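Local coordinates for peptidase M16 inactive domain family protein (Pseudomonas fluorescens, PDB 3GWB) that is a member of the M16 peptidase family, named for its inactive domain, and may have hydrolase activity and bind a metal ion, at residues G69-V72 / G73-A76; D204-R207 / S208-E211; F281-R284 / L285-E288. One frame throughout, in Å; residues are numbered along the deposited sequence.

Contact 1: G69-V72 / G73-A76; sequences GKDV and GAIA
The Asp71 carboxylate sits over the first turn of helix 72-80 and meets two of its backbone N-H groups. Ala74 N reaches OD1 of Asp71 at 3.0 Å, coming from above the carboxylate plane, 47° out of it. The second oxygen, OD2, takes a weak bond of 3.4 Å from Gly73 N. Asp71 is therefore the N-cap of this helix. Its CG lies between the backbone N and the carbonyl carbon (chi1 83°), and this turn folds the carboxylate back over the helix start. CB of Ala74 lies 3.3 Å from OD1 of Asp71. The backbone of Asp71 serves the helix as well. Its O accepts from Ile75 N at 3.0 Å, and CG1 of Ile75 packs against that carbonyl oxygen. Val72 O then accepts from Ala76 N at 3.1 Å, which continues the helical pattern. Lys70 adds a looser apolar touch. Its CB lies 4.1 Å from CB of Ala74, while its chain runs on past the helix. The contact joins the short strand 70-71 to the helix at the protein surface. A negative carboxylate placed at a helix N-terminus would probably interact favourably with the helix dipole.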
# COMPACT_ATOMS: atom_id res chain seq x y z
N GLY A 69 -15.57 25.46 -3.58
CA GLY A 69 -16.26 25.01 -4.78
C GLY A 69 -15.85 23.67 -5.37
O GLY A 69 -16.30 23.33 -6.47
N LYS A 70 -15.02 22.91 -4.67
CA LYS A 70 -14.57 21.61 -5.17
C LYS A 70 -14.58 20.53 -4.09
O LYS A 70 -14.12 20.76 -2.97
CB LYS A 70 -13.15 21.71 -5.71
CG LYS A 70 -12.98 22.46 -7.00
CD LYS A 70 -11.52 22.40 -7.42
CE LYS A 70 -11.32 22.86 -8.85
NZ LYS A 70 -11.82 24.24 -9.05
N ASP A 71 -15.08 19.34 -4.43
CA ASP A 71 -15.11 18.23 -3.49
C ASP A 71 -13.91 17.30 -3.71
O ASP A 71 -13.10 17.54 -4.61
CB ASP A 71 -16.42 17.45 -3.64
CG ASP A 71 -16.37 16.42 -4.76
OD1 ASP A 71 -15.94 16.77 -5.88
OD2 ASP A 71 -16.76 15.26 -4.51
N VAL A 72 -13.80 16.26 -2.90
CA VAL A 72 -12.70 15.31 -2.97
C VAL A 72 -12.46 14.74 -4.37
O VAL A 72 -11.32 14.73 -4.84
CB VAL A 72 -12.90 14.13 -1.97
CG1 VAL A 72 -14.16 13.34 -2.30
CG2 VAL A 72 -11.68 13.23 -1.98
N GLY A 73 -13.51 14.29 -5.03
CA GLY A 73 -13.35 13.74 -6.37
C GLY A 73 -12.91 14.77 -7.39
O GLY A 73 -12.14 14.46 -8.29
N ALA A 74 -13.39 16.00 -7.25
CA ALA A 74 -13.04 17.07 -8.17
C ALA A 74 -11.55 17.40 -8.07
O ALA A 74 -10.87 17.58 -9.08
CB ALA A 74 -13.87 18.31 -7.87
N ILE A 75 -11.04 17.47 -6.84
CA ILE A 75 -9.63 17.76 -6.63
C ILE A 75 -8.77 16.64 -7.22
O ILE A 75 -7.79 16.90 -7.92
CB ILE A 75 -9.35 17.91 -5.12
CG1 ILE A 75 -10.09 19.13 -4.58
CG2 ILE A 75 -7.84 18.04 -4.86
CD1 ILE A 75 -10.09 19.22 -3.06
N ALA A 76 -9.16 15.40 -6.97
CA ALA A 76 -8.42 14.25 -7.48
C ALA A 76 -8.33 14.26 -9.01
O ALA A 76 -7.26 14.03 -9.57
CB ALA A 76 -9.06 12.97 -7.00

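Contact 2: D204-R207 / S208-E211; sequences DLSR and SDAE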
# COMPACT_ATOMS: atom_id res chain seq x y z
N ASP A 204 13.22 19.66 -13.17
CA ASP A 204 13.45 20.43 -14.38
C ASP A 204 12.97 21.87 -14.24
O ASP A 204 12.00 22.29 -14.87
CB ASP A 204 12.74 19.74 -15.55
CG ASP A 204 12.98 20.42 -16.87
OD1 ASP A 204 14.09 20.97 -17.06
OD2 ASP A 204 12.07 20.39 -17.73
N LEU A 205 13.67 22.64 -13.40
CA LEU A 205 13.31 24.03 -13.15
C LEU A 205 14.57 24.86 -13.03
O LEU A 205 15.62 24.35 -12.62
CB LEU A 205 12.53 24.15 -11.84
CG LEU A 205 11.22 23.39 -11.61
CD1 LEU A 205 10.89 23.39 -10.11
CD2 LEU A 205 10.11 24.04 -12.42
N SER A 206 14.48 26.14 -13.37
CA SER A 206 15.62 27.03 -13.23
C SER A 206 15.50 27.57 -11.80
O SER A 206 14.46 27.41 -11.16
CB SER A 206 15.52 28.19 -14.23
OG SER A 206 14.40 29.02 -13.95
N ARG A 207 16.55 28.20 -11.29
CA ARG A 207 16.50 28.77 -9.94
C ARG A 207 15.37 29.81 -9.88
O ARG A 207 14.66 29.90 -8.88
CB ARG A 207 17.85 29.43 -9.61
CG ARG A 207 17.84 30.44 -8.46
CD ARG A 207 17.57 29.80 -7.10
NE ARG A 207 17.56 30.80 -6.03
CZ ARG A 207 18.55 31.01 -5.17
NH1 ARG A 207 19.66 30.29 -5.23
NH2 ARG A 207 18.43 31.94 -4.23
N SER A 208 15.19 30.57 -10.95
CA SER A 208 14.14 31.59 -11.00
C SER A 208 12.78 30.91 -10.97
O SER A 208 11.86 31.38 -10.29
CB SER A 208 14.28 32.43 -12.27
OG SER A 208 15.56 33.05 -12.32
N ASP A 209 12.64 29.81 -11.71
CA ASP A 209 11.38 29.06 -11.72
C ASP A 209 11.07 28.63 -10.29
O ASP A 209 9.95 28.74 -9.82
CB ASP A 209 11.48 27.78 -12.56
CG ASP A 209 11.54 28.04 -14.06
OD1 ASP A 209 10.98 29.07 -14.52
OD2 ASP A 209 12.13 27.20 -14.78
N ALA A 210 12.09 28.11 -9.62
CA ALA A 210 11.96 27.63 -8.25
C ALA A 210 11.59 28.74 -7.28
O ALA A 210 10.79 28.53 -6.36
CB ALA A 210 13.25 26.95 -7.82
N GLU A 211 12.19 29.91 -7.47
CA GLU A 211 11.90 31.03 -6.59
C GLU A 211 10.42 31.39 -6.68
O GLU A 211 9.77 31.60 -5.65
CB GLU A 211 12.76 32.23 -6.96
CG GLU A 211 14.04 32.35 -6.14
CD GLU A 211 15.04 33.32 -6.74
OE1 GLU A 211 14.60 34.24 -7.47
OE2 GLU A 211 16.25 33.16 -6.49
O HOH W 1 10.84 24.95 -16.44
O HOH W 2 16.06 33.70 -3.69
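Ser206 and Asp209 exchange hydrogen bonds, each side chain taking the other's backbone N-H. Asp209 N donates to OG of Ser206 at 3.0 Å. In return Ser206 N donates to OD2 of Asp209 at 2.9 Å, nearly straight at 169°, from the anti side but well out of the carboxylate plane. With chi1 at 65°, OG of Ser206 is turned toward the helix start. A water also donates to OD2 of Asp209 and to Asp204 O. Backbone bonds follow, from Ala210 N to Ser206 O and from Glu211 N to Arg207 O. This is a capping box, with Ser206 as N-cap, and it opens helix 207-220 just after strand 197-203. The ionic contact spans this first turn, starting one residue after the N-cap. NE of Arg207 meets OE2 of Glu211 at 2.7 Å in a salt bridge, with the guanidinium and carboxylate planes 82° apart. A second water joins NH2 of Arg207 to this oxygen, weakly on the carboxylate side, while NH1 bonds to Gln15. A leucine in place of Arg207 would probably leave the Glu211 carboxylate without its charged mate. Carbon-to-carbon contact is made by the CB atoms of Leu205 and Asp209, 3.8 Å apart.

Contact 3: F281-R284 / L285-E288; sequences FGTR and LMSE
Phe281 and Met286, a selenomethionine, meet through one methyl group placed at a ring edge. CE of Met286 lies close to the plane of the Phe281 ring, 3.5 Å from CD1 and 3.7 Å from CE1. The ring is thus touched along its rim. The Met286 chain bends at chi2 (-70°) and again at chi3, and these bends carry CE round to the phenyl group. Beyond the two segments, Phe281 makes a cation-pi contact with Arg290 and packs on Asn134 of the second subunit.

Thr283 crosses the root of the same Met286 side chain. Its OG1 accepts from Met286 N at 3.1 Å and lies 3.2 Å from Met286 CB. This makes Thr283 the N-cap of helix 284-292. A chi1 of 68° brings OG1 round to face the first turn. Thr283 O accepts from Ser287 N at 2.9 Å, and CB of Ser287 rests close to that oxygen. One residue on, Arg284 O accepts from Glu288 N at 3.0 Å. CG of Glu288 also lies 3.2 Å from Arg284 O. The charged ends of Arg284 and Glu288 do not meet each other. Arg284 forms a salt bridge with Glu346, and Glu288 forms one with Lys292. Leu285 packs against helix 323-340 and strand 299-303.

A water donates to Met286 O, and weakly to Phe281 O, so it joins the loop to the helix beside the cap. The chemistry is mixed. A hydroxyl meets a backbone N-H that has no earlier carbonyl in its helix to bond to, while the Phe281-Met286 contact adds an apolar touch between the preceding loop and the helix, beside the cap and the water.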
# COMPACT_ATOMS: atom_id res chain seq x y z
N PHE A 281 20.07 -11.05 4.55
CA PHE A 281 20.23 -12.23 5.39
C PHE A 281 21.60 -12.23 6.05
O PHE A 281 21.90 -13.09 6.88
CB PHE A 281 20.10 -13.51 4.56
CG PHE A 281 18.75 -13.72 3.94
CD1 PHE A 281 17.59 -13.57 4.69
CD2 PHE A 281 18.63 -14.11 2.61
CE1 PHE A 281 16.33 -13.82 4.13
CE2 PHE A 281 17.39 -14.36 2.04
CZ PHE A 281 16.23 -14.22 2.80
N GLY A 282 22.44 -11.27 5.67
CA GLY A 282 23.79 -11.21 6.22
C GLY A 282 23.96 -10.52 7.56
O GLY A 282 25.02 -10.64 8.18
N THR A 283 22.95 -9.79 8.01
CA THR A 283 23.03 -9.08 9.29
C THR A 283 23.28 -10.05 10.45
O THR A 283 23.00 -11.24 10.35
CB THR A 283 21.74 -8.30 9.59
OG1 THR A 283 20.67 -9.22 9.82
CG2 THR A 283 21.39 -7.40 8.41
N ARG A 284 23.81 -9.53 11.56
CA ARG A 284 24.10 -10.34 12.73
C ARG A 284 22.84 -11.03 13.24
O ARG A 284 22.83 -12.24 13.48
CB ARG A 284 24.70 -9.44 13.83
CG ARG A 284 25.41 -10.18 14.97
CD ARG A 284 26.68 -10.90 14.50
NE ARG A 284 27.81 -10.02 14.18
CZ ARG A 284 28.62 -9.46 15.08
NH1 ARG A 284 28.44 -9.68 16.38
NH2 ARG A 284 29.64 -8.72 14.68
N LEU A 285 21.77 -10.26 13.40
CA LEU A 285 20.51 -10.80 13.89
C LEU A 285 19.87 -11.84 12.96
O LEU A 285 19.42 -12.88 13.42
CB LEU A 285 19.52 -9.66 14.17
CG LEU A 285 19.81 -8.80 15.41
CD1 LEU A 285 18.92 -7.58 15.40
CD2 LEU A 285 19.58 -9.62 16.68
N MSE A 286 19.81 -11.56 11.66
CA MSE A 286 19.21 -12.53 10.74
C MSE A 286 20.05 -13.80 10.65
O MSE A 286 19.52 -14.90 10.50
CB MSE A 286 19.03 -11.92 9.35
CG MSE A 286 17.79 -11.06 9.23
SE MSE A 286 16.29 -12.06 9.26
CE MSE A 286 16.04 -12.24 7.51
N SER A 287 21.36 -13.63 10.74
CA SER A 287 22.28 -14.77 10.67
C SER A 287 22.11 -15.71 11.86
O SER A 287 21.96 -16.92 11.69
CB SER A 287 23.72 -14.27 10.61
OG SER A 287 24.63 -15.34 10.75
N GLU A 288 22.11 -15.15 13.07
CA GLU A 288 21.98 -15.95 14.29
C GLU A 288 20.59 -16.52 14.54
O GLU A 288 20.46 -17.70 14.86
CB GLU A 288 22.38 -15.11 15.50
CG GLU A 288 23.81 -14.58 15.47
CD GLU A 288 24.85 -15.69 15.40
OE1 GLU A 288 24.74 -16.66 16.20
OE2 GLU A 288 25.77 -15.60 14.57
O HOH W 3 19.28 -15.32 7.38

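The three contacts are helix starts, met in series along the chain. Contact 1 joins strand 70-71 to helix 72-80. Contact 2 opens helix 207-220 after strand 197-203, which belongs to the mixed sheet that also holds strands 15-18 and 85-90. Contact 3 opens helix 284-292 after helix 266-277 and packs against strand 299-303 of the other mixed sheet. The centres of contacts 1 and 2 are about 29 Å apart; that of contact 3 is about 49 Å from the centre of contact 1 and about 46 Å from that of contact 2. Contacts 1 and 3 sit on opposite sides of the chain's centre. None touches another. Each therefore fixes its own helix start locally, and contact 3 also reaches the second subunit.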